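Local atomic coordinates of lactate racemase (Thermoanaerobacterium thermosaccharolyticum, PDB entry 2YJG), a protein that catalyses the interconversion of the D- and L-isomers of lactate, using a nickel pincer cofactor derived from nicotinic acid mononucleotide. Residues I4-G9 and I281-G286; R21-L26 and D409-V414; A270-K275 and V419-R424; G311-A316 and H370-V375. All coordinates share one frame; numbering follows the deposited sequence.

Interaction 1. Residues I4-G9 and I281-G286; sequences IEIPYG and ITSNGG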
loop_
_atom_site.group_PDB
_atom_site.type_symbol
_atom_site.label_atom_id
_atom_site.label_comp_id
_atom_site.label_asym_id
_atom_site.label_seq_id
_atom_site.Cartn_x
_atom_site.Cartn_y
_atom_site.Cartn_z
ATOM N N ILE A 4 36.108 -17.923 20.041
ATOM C CA ILE A 4 34.667 -17.719 20.195
ATOM C C ILE A 4 34.216 -16.579 19.252
ATOM O O ILE A 4 34.926 -15.613 19.105
ATOM C CB ILE A 4 34.284 -17.442 21.717
ATOM C CG1 ILE A 4 34.861 -16.130 22.200
ATOM C CG2 ILE A 4 34.804 -18.571 22.651
ATOM C CD1 ILE A 4 34.281 -15.588 23.516
ATOM N N GLU A 5 33.120 -16.775 18.522
ATOM C CA GLU A 5 32.550 -15.749 17.682
ATOM C C GLU A 5 31.313 -15.191 18.403
ATOM O O GLU A 5 30.410 -15.945 18.767
ATOM C CB GLU A 5 32.148 -16.256 16.320
ATOM C CG GLU A 5 33.296 -16.561 15.354
ATOM C CD GLU A 5 32.829 -16.622 13.886
ATOM O OE1 GLU A 5 31.597 -16.677 13.628
ATOM O OE2 GLU A 5 33.703 -16.594 12.989
ATOM N N ILE A 6 31.341 -13.880 18.621
ATOM C CA ILE A 6 30.312 -13.105 19.380
ATOM C C ILE A 6 29.674 -12.073 18.431
ATOM O O ILE A 6 30.378 -11.211 17.899
ATOM C CB ILE A 6 31.018 -12.393 20.537
ATOM C CG1 ILE A 6 31.695 -13.456 21.440
ATOM C CG2 ILE A 6 30.129 -11.487 21.359
ATOM C CD1 ILE A 6 30.776 -14.300 22.219
ATOM N N PRO A 7 28.389 -12.200 18.163
ATOM C CA PRO A 7 27.580 -11.357 17.303
ATOM C C PRO A 7 27.673 -9.936 17.796
ATOM O O PRO A 7 27.666 -9.704 18.994
ATOM C CB PRO A 7 26.190 -11.889 17.519
ATOM C CG PRO A 7 26.371 -13.212 18.084
ATOM C CD PRO A 7 27.645 -13.363 18.650
ATOM N N TYR A 8 27.816 -8.999 16.876
ATOM C CA TYR A 8 28.122 -7.597 17.222
ATOM C C TYR A 8 27.899 -6.773 15.978
ATOM O O TYR A 8 28.627 -6.927 14.973
ATOM C CB TYR A 8 29.580 -7.447 17.688
ATOM C CG TYR A 8 29.952 -6.038 18.122
ATOM C CD1 TYR A 8 30.412 -5.085 17.213
ATOM C CD2 TYR A 8 29.788 -5.637 19.439
ATOM C CE1 TYR A 8 30.672 -3.757 17.621
ATOM C CE2 TYR A 8 30.087 -4.322 19.855
ATOM C CZ TYR A 8 30.572 -3.405 18.954
ATOM O OH TYR A 8 30.874 -2.106 19.375
ATOM N N GLY A 9 26.877 -5.927 16.021
ATOM C CA GLY A 9 26.569 -5.082 14.938
ATOM C C GLY A 9 26.351 -5.932 13.712
ATOM O O GLY A 9 25.617 -6.913 13.782
ATOM N N ILE A 281 30.582 -13.618 29.677
ATOM C CA ILE A 281 30.687 -12.884 28.410
ATOM C C ILE A 281 29.512 -13.212 27.554
ATOM O O ILE A 281 29.205 -14.391 27.315
ATOM C CB ILE A 281 31.959 -13.231 27.598
ATOM C CG1 ILE A 281 33.177 -12.791 28.396
ATOM C CG2 ILE A 281 31.845 -12.629 26.198
ATOM C CD1 ILE A 281 34.554 -13.168 27.743
ATOM N N THR A 282 28.782 -12.187 27.138
ATOM C CA THR A 282 27.637 -12.419 26.251
ATOM C C THR A 282 27.467 -11.257 25.230
ATOM O O THR A 282 28.360 -10.395 25.106
ATOM C CB THR A 282 26.371 -12.664 27.075
ATOM O OG1 THR A 282 25.347 -13.221 26.255
ATOM C CG2 THR A 282 25.905 -11.342 27.792
ATOM N N SER A 283 26.407 -11.336 24.438
ATOM C CA SER A 283 26.132 -10.325 23.403
ATOM C C SER A 283 24.649 -10.087 23.313
ATOM O O SER A 283 23.857 -10.769 23.960
ATOM C CB SER A 283 26.637 -10.775 22.038
ATOM O OG SER A 283 25.696 -11.578 21.419
ATOM N N ASN A 284 24.244 -9.090 22.551
ATOM C CA ASN A 284 22.819 -8.927 22.319
ATOM C C ASN A 284 22.401 -9.355 20.940
ATOM O O ASN A 284 21.537 -8.707 20.398
ATOM C CB ASN A 284 22.331 -7.503 22.510
ATOM C CG ASN A 284 21.039 -7.446 23.317
ATOM O OD1 ASN A 284 20.996 -8.019 24.379
ATOM N ND2 ASN A 284 19.963 -6.826 22.769
ATOM N N GLY A 285 23.026 -10.401 20.388
ATOM C CA GLY A 285 22.547 -11.022 19.158
ATOM C C GLY A 285 22.873 -10.330 17.840
ATOM O O GLY A 285 22.350 -10.720 16.804
ATOM N N GLY A 286 23.723 -9.311 17.846
ATOM C CA GLY A 286 24.076 -8.596 16.625
ATOM C C GLY A 286 22.987 -7.633 16.155
ATOM O O GLY A 286 21.938 -7.513 16.775
HETATM O O HOH W 1 25.267 -7.992 19.785
#
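An ST turn closes the end of strand 279-283, and the N-terminal hairpin strand 3-8 packs over it. The touching residues are Ile6, Pro7, Tyr8 and Gly9 on one side and Ile281, Thr282, Ser283, Gly285 and Gly286 on the other. The two strands belong to different sheets. Their axes come within 6.9 Å at 39°. No direct backbone bond joins them; side chains and the glycine backbone pack instead. Ser283 CB lies 3.4 Å from Pro7 O and 3.6 Å from Ile6 CG2. With chi1 at 84°, Ser283 OG sits between its own backbone N and carbonyl carbon. There it accepts a nearly straight bond from Gly285 N (3.1 Å, 170°), which makes the turn. Ser283 OG also bonds to Pro416 O. The same hydroxyl oxygen lies 3.8 Å from Pro7 CG and CD. Pro7 CB packs on the Gly285-Gly286 peptide, 3.6 Å from Gly286 N. Gly286 presents only backbone to the proline. A water bridges the segments. It lies within hydrogen-bonding distance of Pro7 O and accepts from Gly286 N at 2.8 Å, with a weaker bond from Asn284 N. Farther back, Ile6 CD1 meets Ile281 CG2 loosely at 4.4 Å. Gly9 N is held by Asp290 OD2. Gln295 and Lys298, which probably bind substrate as in relatives, lie in the neighbourhood of Gly285. Strand 11-16 pairs with strand 3-8 to form the hairpin, while strands 412-415 and 311-316 flank strand 279-283 in the parallel sheet.

Interaction 2. Residues R21-L26 and D409-V414; sequences RIQGIL and DSKINV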
loop_
_atom_site.group_PDB
_atom_site.type_symbol
_atom_site.label_atom_id
_atom_site.label_comp_id
_atom_site.label_asym_id
_atom_site.label_seq_id
_atom_site.Cartn_x
_atom_site.Cartn_y
_atom_site.Cartn_z
ATOM N N ARG A 21 40.187 -21.146 31.211
ATOM C CA ARG A 21 39.344 -20.067 31.753
ATOM C C ARG A 21 37.824 -20.238 31.576
ATOM O O ARG A 21 37.080 -19.430 32.130
ATOM C CB ARG A 21 39.749 -18.708 31.147
ATOM C CG ARG A 21 41.218 -18.255 31.433
ATOM C CD ARG A 21 41.517 -18.044 32.918
ATOM N NE ARG A 21 40.597 -17.123 33.576
ATOM C CZ ARG A 21 40.620 -15.802 33.438
ATOM N NH1 ARG A 21 41.530 -15.216 32.653
ATOM N NH2 ARG A 21 39.711 -15.062 34.075
ATOM N N ILE A 22 37.359 -21.293 30.863
ATOM C CA ILE A 22 35.965 -21.423 30.463
ATOM C C ILE A 22 35.220 -22.395 31.330
ATOM O O ILE A 22 35.598 -23.574 31.439
ATOM C CB ILE A 22 35.836 -21.850 28.992
ATOM C CG1 ILE A 22 36.462 -20.792 28.084
ATOM C CG2 ILE A 22 34.334 -22.078 28.584
ATOM C CD1 ILE A 22 36.530 -21.188 26.626
ATOM N N GLN A 23 34.149 -21.922 31.944
ATOM C CA GLN A 23 33.269 -22.787 32.644
ATOM C C GLN A 23 32.564 -23.593 31.580
ATOM O O GLN A 23 32.812 -24.817 31.396
ATOM C CB GLN A 23 32.316 -22.000 33.564
ATOM C CG GLN A 23 31.502 -22.862 34.496
ATOM C CD GLN A 23 32.299 -23.511 35.582
ATOM O OE1 GLN A 23 32.901 -22.839 36.413
ATOM N NE2 GLN A 23 32.323 -24.864 35.584
ATOM N N GLY A 24 31.700 -22.923 30.841
ATOM C CA GLY A 24 30.935 -23.536 29.801
ATOM C C GLY A 24 30.687 -22.485 28.707
ATOM O O GLY A 24 30.759 -21.274 28.966
ATOM N N ILE A 25 30.383 -22.962 27.512
ATOM C CA ILE A 25 29.996 -22.083 26.392
ATOM C C ILE A 25 28.565 -22.447 26.149
ATOM O O ILE A 25 28.248 -23.565 25.717
ATOM C CB ILE A 25 30.849 -22.272 25.125
ATOM C CG1 ILE A 25 32.326 -21.944 25.373
ATOM C CG2 ILE A 25 30.296 -21.433 23.975
ATOM C CD1 ILE A 25 33.271 -22.118 24.062
ATOM N N LEU A 26 27.656 -21.551 26.499
ATOM C CA LEU A 26 26.234 -21.943 26.555
ATOM C C LEU A 26 25.518 -21.404 25.331
ATOM O O LEU A 26 25.383 -20.198 25.190
ATOM C CB LEU A 26 25.602 -21.359 27.793
ATOM C CG LEU A 26 26.361 -21.621 29.080
ATOM C CD1 LEU A 26 25.644 -20.953 30.231
ATOM C CD2 LEU A 26 26.429 -23.207 29.285
ATOM N N ASP A 409 42.014 -15.479 37.402
ATOM C CA ASP A 409 41.884 -16.922 37.228
ATOM C C ASP A 409 40.425 -17.414 37.182
ATOM O O ASP A 409 40.188 -18.625 37.059
ATOM C CB ASP A 409 42.613 -17.651 38.363
ATOM C CG ASP A 409 42.381 -17.002 39.723
ATOM O OD1 ASP A 409 41.195 -16.759 40.097
ATOM O OD2 ASP A 409 43.401 -16.721 40.419
ATOM N N SER A 410 39.461 -16.494 37.264
ATOM C CA SER A 410 38.065 -16.880 37.468
ATOM C C SER A 410 37.529 -17.645 36.274
ATOM O O SER A 410 37.689 -17.174 35.172
ATOM C CB SER A 410 37.206 -15.628 37.694
ATOM O OG SER A 410 37.575 -14.939 38.887
ATOM N N LYS A 411 36.890 -18.807 36.451
ATOM C CA LYS A 411 36.254 -19.432 35.261
ATOM C C LYS A 411 35.092 -18.548 34.762
ATOM O O LYS A 411 34.471 -17.853 35.534
ATOM C CB LYS A 411 35.842 -20.904 35.454
ATOM C CG LYS A 411 37.035 -21.905 35.338
ATOM C CD LYS A 411 36.694 -23.231 34.681
ATOM C CE LYS A 411 36.880 -24.407 35.627
ATOM N NZ LYS A 411 36.866 -25.788 35.080
ATOM N N ILE A 412 34.834 -18.590 33.462
ATOM C CA ILE A 412 34.018 -17.629 32.768
ATOM C C ILE A 412 32.968 -18.381 32.044
ATOM O O ILE A 412 33.256 -19.364 31.323
ATOM C CB ILE A 412 34.835 -16.866 31.676
ATOM C CG1 ILE A 412 36.022 -16.130 32.271
ATOM C CG2 ILE A 412 33.963 -15.866 30.877
ATOM C CD1 ILE A 412 37.076 -15.742 31.206
ATOM N N ASN A 413 31.736 -17.922 32.177
ATOM C CA ASN A 413 30.672 -18.452 31.381
ATOM C C ASN A 413 30.607 -17.670 30.075
ATOM O O ASN A 413 30.547 -16.457 30.116
ATOM C CB ASN A 413 29.325 -18.353 32.125
ATOM C CG ASN A 413 29.020 -19.540 33.051
ATOM O OD1 ASN A 413 28.260 -19.402 34.035
ATOM N ND2 ASN A 413 29.525 -20.704 32.709
ATOM N N VAL A 414 30.538 -18.338 28.921
ATOM C CA VAL A 414 30.389 -17.660 27.608
ATOM C C VAL A 414 29.058 -17.967 27.009
ATOM O O VAL A 414 28.731 -19.126 26.760
ATOM C CB VAL A 414 31.523 -18.071 26.593
ATOM C CG1 VAL A 414 31.355 -17.304 25.239
ATOM C CG2 VAL A 414 32.913 -17.783 27.217
#
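The segments 21-26 and 409-414 run parallel, their end-to-end directions 19° apart, with Ile22 beside Ile412 and Ile25 beside Val414. Strand 22-25 is the outermost strand, within the chain, of the six-stranded parallel sheet of the C-terminal region. The chain turns a corner at Gln23. At the corner, Gln23 N donates to Ile412 O at 2.8 Å. After it, Val414 N donates to Gly24 O at 2.9 Å, and Leu26 N donates to Val414 O. Gly24 N is buried at the corner without a partner. Ile22, Ile25, Ile412 and Val414 share one face of the sheet. There Ile25 CG1 and Val414 CB lie side by side, 4.1 Å apart, and Ile4 of the N-terminal hairpin covers both residues. Near the sheet margin, the Gln23 and Lys411 side chains cross at about a right angle. Gln23 OE1 is 3.6 Å from Lys411 CB, while Lys411 CD passes 3.4 Å from Ile22 O. Arg21 curls back over the start of the other segment, its chain bent at chi2 (-63°) and chi3 (-54°). The Asp409 backbone lies over one face of its guanidinium, toward the rim, and Ile412 CD1 over the opposite face. Arg21 NH1 makes a salt bridge with Glu403 OE2. At the guanidinium edge, Arg21 NH2 donates in its own plane to Ser410 O at 3.1 Å, and Arg21 NE adds a weak bond to the same oxygen.

Interaction 3. Residues A270-K275 and V419-R424; sequences ATVNAK and VSVIVR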
loop_
_atom_site.group_PDB
_atom_site.type_symbol
_atom_site.label_atom_id
_atom_site.label_comp_id
_atom_site.label_asym_id
_atom_site.label_seq_id
_atom_site.Cartn_x
_atom_site.Cartn_y
_atom_site.Cartn_z
ATOM N N ALA A 270 15.967 -23.378 23.280
ATOM C CA ALA A 270 16.643 -22.181 23.815
ATOM C C ALA A 270 17.212 -22.343 25.215
ATOM O O ALA A 270 18.028 -21.524 25.623
ATOM C CB ALA A 270 15.689 -21.017 23.764
ATOM N N THR A 271 16.803 -23.361 25.984
ATOM C CA THR A 271 17.239 -23.457 27.392
ATOM C C THR A 271 18.695 -23.865 27.483
ATOM O O THR A 271 19.097 -24.797 26.828
ATOM C CB THR A 271 16.348 -24.362 28.233
ATOM O OG1 THR A 271 15.011 -23.847 28.158
ATOM C CG2 THR A 271 16.803 -24.403 29.725
ATOM N N VAL A 272 19.486 -23.151 28.265
ATOM C CA VAL A 272 20.864 -23.567 28.555
ATOM C C VAL A 272 21.037 -23.630 30.057
ATOM O O VAL A 272 20.413 -22.865 30.801
ATOM C CB VAL A 272 21.877 -22.611 27.922
ATOM C CG1 VAL A 272 21.709 -22.616 26.406
ATOM C CG2 VAL A 272 21.732 -21.175 28.545
ATOM N N ASN A 273 21.855 -24.570 30.517
ATOM C CA ASN A 273 22.038 -24.814 31.930
ATOM C C ASN A 273 23.365 -24.231 32.373
ATOM O O ASN A 273 24.426 -24.631 31.846
ATOM C CB ASN A 273 21.967 -26.340 32.193
ATOM C CG ASN A 273 20.647 -26.961 31.725
ATOM O OD1 ASN A 273 20.612 -27.790 30.800
ATOM N ND2 ASN A 273 19.568 -26.564 32.353
ATOM N N ALA A 274 23.336 -23.271 33.291
ATOM C CA ALA A 274 24.540 -22.563 33.722
ATOM C C ALA A 274 24.963 -22.868 35.169
ATOM O O ALA A 274 24.156 -22.796 36.077
ATOM C CB ALA A 274 24.293 -21.015 33.581
ATOM N N LYS A 275 26.230 -23.208 35.390
ATOM C CA LYS A 275 26.845 -23.159 36.709
ATOM C C LYS A 275 27.320 -21.723 36.929
ATOM O O LYS A 275 28.213 -21.227 36.209
ATOM C CB LYS A 275 28.028 -24.137 36.841
ATOM C CG LYS A 275 28.961 -23.759 38.013
ATOM C CD LYS A 275 29.895 -24.929 38.486
ATOM C CE LYS A 275 30.683 -24.500 39.768
ATOM N NZ LYS A 275 31.785 -25.454 40.093
ATOM N N VAL A 419 20.434 -12.982 23.790
ATOM C CA VAL A 419 18.984 -12.694 23.619
ATOM C C VAL A 419 18.181 -13.874 23.176
ATOM O O VAL A 419 16.941 -13.890 23.328
ATOM C CB VAL A 419 18.706 -11.604 22.576
ATOM C CG1 VAL A 419 19.138 -10.355 23.086
ATOM C CG2 VAL A 419 19.368 -11.886 21.250
ATOM N N SER A 420 18.861 -14.865 22.625
ATOM C CA SER A 420 18.236 -16.080 22.139
ATOM C C SER A 420 18.034 -17.230 23.161
ATOM O O SER A 420 17.390 -18.213 22.840
ATOM C CB SER A 420 19.101 -16.641 21.005
ATOM O OG SER A 420 20.367 -17.130 21.506
ATOM N N VAL A 421 18.611 -17.149 24.347
ATOM C CA VAL A 421 18.607 -18.236 25.269
ATOM C C VAL A 421 17.703 -17.972 26.485
ATOM O O VAL A 421 17.380 -16.808 26.813
ATOM C CB VAL A 421 20.056 -18.514 25.763
ATOM C CG1 VAL A 421 20.958 -18.989 24.585
ATOM C CG2 VAL A 421 20.677 -17.293 26.417
ATOM N N ILE A 422 17.379 -19.074 27.171
ATOM C CA ILE A 422 16.752 -19.072 28.478
ATOM C C ILE A 422 17.793 -19.692 29.384
ATOM O O ILE A 422 18.060 -20.909 29.300
ATOM C CB ILE A 422 15.450 -19.940 28.505
ATOM C CG1 ILE A 422 14.396 -19.341 27.548
ATOM C CG2 ILE A 422 14.830 -20.057 29.884
ATOM C CD1 ILE A 422 13.400 -20.391 27.188
ATOM N N VAL A 423 18.363 -18.877 30.276
ATOM C CA VAL A 423 19.430 -19.397 31.147
ATOM C C VAL A 423 18.788 -19.966 32.425
ATOM O O VAL A 423 18.158 -19.232 33.170
ATOM C CB VAL A 423 20.453 -18.341 31.501
ATOM C CG1 VAL A 423 21.563 -18.921 32.544
ATOM C CG2 VAL A 423 21.118 -17.773 30.254
ATOM N N ARG A 424 19.018 -21.255 32.673
ATOM C CA ARG A 424 18.545 -21.944 33.822
ATOM C C ARG A 424 19.736 -22.309 34.671
ATOM O O ARG A 424 20.688 -22.872 34.162
ATOM C CB ARG A 424 17.826 -23.176 33.332
ATOM C CG ARG A 424 17.188 -24.065 34.387
ATOM C CD ARG A 424 17.388 -25.540 33.961
ATOM N NE ARG A 424 16.885 -26.561 34.891
ATOM C CZ ARG A 424 17.607 -27.189 35.828
ATOM N NH1 ARG A 424 18.907 -26.927 36.022
ATOM N NH2 ARG A 424 17.015 -28.110 36.597
#
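Four backbone hydrogen bonds join Ala270-Ala274 to Ile422-Arg424. Ile422 N donates to Ala270 O at 3.0 Å. Val272 N donates to Ile422 O. Arg424 N reaches Val272 O at 2.8 Å. Ala274 N closes the series on Arg424 O. CA-H...O contacts supplement them, among them Thr271 CA to Ile422 O at 3.3 Å.

Apolar contacts lie on both faces. On the face of Val272 and Val423, Val272 CG2 meets Val423 CG2 at 3.9 Å. Ala274 CB fits against Val423 CG1 at 3.6 Å. Val272 CG1 also reaches Val421 CG1 at 4.1 Å. Val421 and Val423 pack on Ala302 of helix 293-305, and Val272 on Leu26. Val423 CG1 stands anti to its backbone N (chi1 176°), which carries it to Ala274 and leaves CG2 for Val272. On the other face, Ile422 CD1 comes to 4.2 Å from Ala270 CB and also touches Thr271 OG1. Pro173 packs on both Ala270 and Ile422.

Among polar groups, Thr271 OG1 bonds back to Ser267 O in helix 257-270. The methyl CG2 of Thr271 instead lies against Arg424 CB.

Together the segments form a two-stranded parallel sheet, twisted by -33°. It starts directly after helix 257-270 and ties the chain's C-terminal strand back to that junction. The side chains of Ile422 and His174, a probable proton donor/acceptor, are about 9 Å apart.

Interaction 4. Residues G311-A316 and H370-V375; sequences GVIIIA and HKVIMV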
loop_
_atom_site.group_PDB
_atom_site.type_symbol
_atom_site.label_atom_id
_atom_site.label_comp_id
_atom_site.label_asym_id
_atom_site.label_seq_id
_atom_site.Cartn_x
_atom_site.Cartn_y
_atom_site.Cartn_z
ATOM N N GLY A 311 29.477 -10.633 40.660
ATOM C CA GLY A 311 30.307 -10.948 39.540
ATOM C C GLY A 311 30.185 -9.876 38.480
ATOM O O GLY A 311 29.467 -8.890 38.674
ATOM N N VAL A 312 30.874 -10.100 37.362
ATOM C CA VAL A 312 30.962 -9.160 36.259
ATOM C C VAL A 312 30.347 -9.763 35.013
ATOM O O VAL A 312 30.635 -10.902 34.651
ATOM C CB VAL A 312 32.421 -8.766 36.025
ATOM C CG1 VAL A 312 32.545 -7.695 34.913
ATOM C CG2 VAL A 312 33.034 -8.241 37.347
ATOM N N ILE A 313 29.417 -9.026 34.409
ATOM C CA ILE A 313 28.840 -9.404 33.154
ATOM C C ILE A 313 29.459 -8.500 32.077
ATOM O O ILE A 313 29.366 -7.234 32.176
ATOM C CB ILE A 313 27.308 -9.210 33.185
ATOM C CG1 ILE A 313 26.655 -10.169 34.197
ATOM C CG2 ILE A 313 26.673 -9.356 31.781
ATOM C CD1 ILE A 313 25.225 -9.574 34.756
ATOM N N ILE A 314 30.099 -9.118 31.086
ATOM C CA ILE A 314 30.589 -8.436 29.840
ATOM C C ILE A 314 29.607 -8.702 28.721
ATOM O O ILE A 314 29.258 -9.852 28.416
ATOM C CB ILE A 314 31.980 -8.917 29.371
ATOM C CG1 ILE A 314 33.011 -8.749 30.468
ATOM C CG2 ILE A 314 32.382 -8.190 28.098
ATOM C CD1 ILE A 314 34.321 -9.597 30.321
ATOM N N ILE A 315 29.119 -7.631 28.122
ATOM C CA ILE A 315 28.165 -7.731 27.047
ATOM C C ILE A 315 28.676 -6.951 25.815
ATOM O O ILE A 315 28.995 -5.770 25.913
ATOM C CB ILE A 315 26.720 -7.247 27.439
ATOM C CG1 ILE A 315 25.824 -7.569 26.266
ATOM C CG2 ILE A 315 26.651 -5.787 27.768
ATOM C CD1 ILE A 315 24.361 -7.699 26.458
ATOM N N ALA A 316 28.709 -7.622 24.664
ATOM C CA ALA A 316 29.056 -6.972 23.443
ATOM C C ALA A 316 27.780 -6.614 22.750
ATOM O O ALA A 316 26.998 -7.482 22.444
ATOM C CB ALA A 316 29.933 -7.861 22.552
ATOM N N HIS A 370 25.609 -6.832 40.406
ATOM C CA HIS A 370 26.646 -7.190 39.419
ATOM C C HIS A 370 27.232 -5.959 38.797
ATOM O O HIS A 370 26.530 -4.958 38.626
ATOM C CB HIS A 370 26.057 -8.035 38.278
ATOM C CG HIS A 370 25.311 -9.229 38.745
ATOM N ND1 HIS A 370 23.948 -9.226 38.941
ATOM C CD2 HIS A 370 25.743 -10.471 39.069
ATOM C CE1 HIS A 370 23.576 -10.419 39.389
ATOM N NE2 HIS A 370 24.641 -11.205 39.432
ATOM N N LYS A 371 28.480 -6.055 38.359
ATOM C CA LYS A 371 29.046 -5.013 37.499
ATOM C C LYS A 371 28.812 -5.386 36.068
ATOM O O LYS A 371 28.921 -6.566 35.747
ATOM C CB LYS A 371 30.568 -4.944 37.717
ATOM C CG LYS A 371 30.953 -4.720 39.144
ATOM C CD LYS A 371 30.885 -3.306 39.559
ATOM C CE LYS A 371 31.017 -3.205 41.123
ATOM N NZ LYS A 371 31.779 -1.982 41.564
ATOM N N VAL A 372 28.513 -4.412 35.216
ATOM C CA VAL A 372 28.351 -4.663 33.805
ATOM C C VAL A 372 29.389 -3.849 33.064
ATOM O O VAL A 372 29.650 -2.637 33.391
ATOM C CB VAL A 372 26.936 -4.349 33.335
ATOM C CG1 VAL A 372 26.802 -4.504 31.797
ATOM C CG2 VAL A 372 25.931 -5.251 34.076
ATOM N N ILE A 373 30.045 -4.537 32.144
ATOM C CA ILE A 373 31.009 -3.921 31.239
ATOM C C ILE A 373 30.444 -4.006 29.851
ATOM O O ILE A 373 30.069 -5.092 29.391
ATOM C CB ILE A 373 32.426 -4.613 31.263
ATOM C CG1 ILE A 373 33.067 -4.427 32.620
ATOM C CG2 ILE A 373 33.350 -4.037 30.144
ATOM C CD1 ILE A 373 34.089 -5.421 32.963
ATOM N N MET A 374 30.343 -2.874 29.165
ATOM C CA MET A 374 29.828 -2.924 27.810
ATOM C C MET A 374 30.958 -2.674 26.767
ATOM O O MET A 374 31.647 -1.665 26.795
ATOM C CB MET A 374 28.678 -1.937 27.587
ATOM C CG MET A 374 27.425 -2.151 28.410
ATOM S SD MET A 374 26.056 -1.118 27.846
ATOM C CE MET A 374 25.547 -1.988 26.443
ATOM N N VAL A 375 31.123 -3.617 25.861
ATOM C CA VAL A 375 31.883 -3.441 24.620
ATOM C C VAL A 375 30.912 -2.909 23.599
ATOM O O VAL A 375 29.985 -3.591 23.174
ATOM C CB VAL A 375 32.547 -4.814 24.141
ATOM C CG1 VAL A 375 33.224 -4.723 22.748
ATOM C CG2 VAL A 375 33.551 -5.345 25.230
#
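Val312 CG1 lies anti to its backbone N (chi1 -176°), while Ile373 CG1 lies beside its own N and an extended chi2 of 157° sends CD1 across. The two methyls, Val312 CG1 and Ile373 CD1, are pressed together at 3.4 Å, tighter than usual carbon contact. Val312 CG2 turns the other way, to Lys371 CB. On the face of Ile313, Ile315, Val372 and Met374, Ile315 CG2 sits between its backbone N and carbonyl carbon and meets Met374 CG at 3.8 Å. Those two side chains run alongside each other. The strands are neighbours in the parallel sheet of a Rossmann-like alpha/beta fold, joined through helices 326-333, 338-346 and 357-369. Five backbone bonds alternate between them. Ile313 N donates to Lys371 O at 2.8 Å, and Ile373 N returns to Ile313 O at the same length (2.8 Å). The series ends with Val375 N on Ile315 O. Helix 395-405 covers the face of Val312, Ile314 and Ile373. Helix 293-305 covers the opposite face through Met300, which touches Val372 and Met374. At the start of the pair, His370 CB lies 3.9 Å from Ile313 CD1. The imidazole is fixed by a hydrogen bond between His370 ND1 and Ile366 O.

Interactions 1, 2 and 4 meet in the six-stranded parallel sheet, whose order is 22-25, 412-415, 279-283, 311-316, 371-375, 390-392. Interaction 2 joins the first two strands and interaction 4 the fourth and fifth. Interaction 1 packs the N-terminal hairpin on the third, between them. Its centre is 16 Å from that of interaction 2 and 13 Å from that of interaction 4. Interaction 3 forms a separate small sheet, its centre 14 Å from that of interaction 2, which it touches at Leu26 and Gln23, among others. Along the chain, interactions 1, 2 and 3 cross one another. Interaction 4 lies between the segments of both 2 and 3. The N-terminal residues are thus built into the C-terminal half.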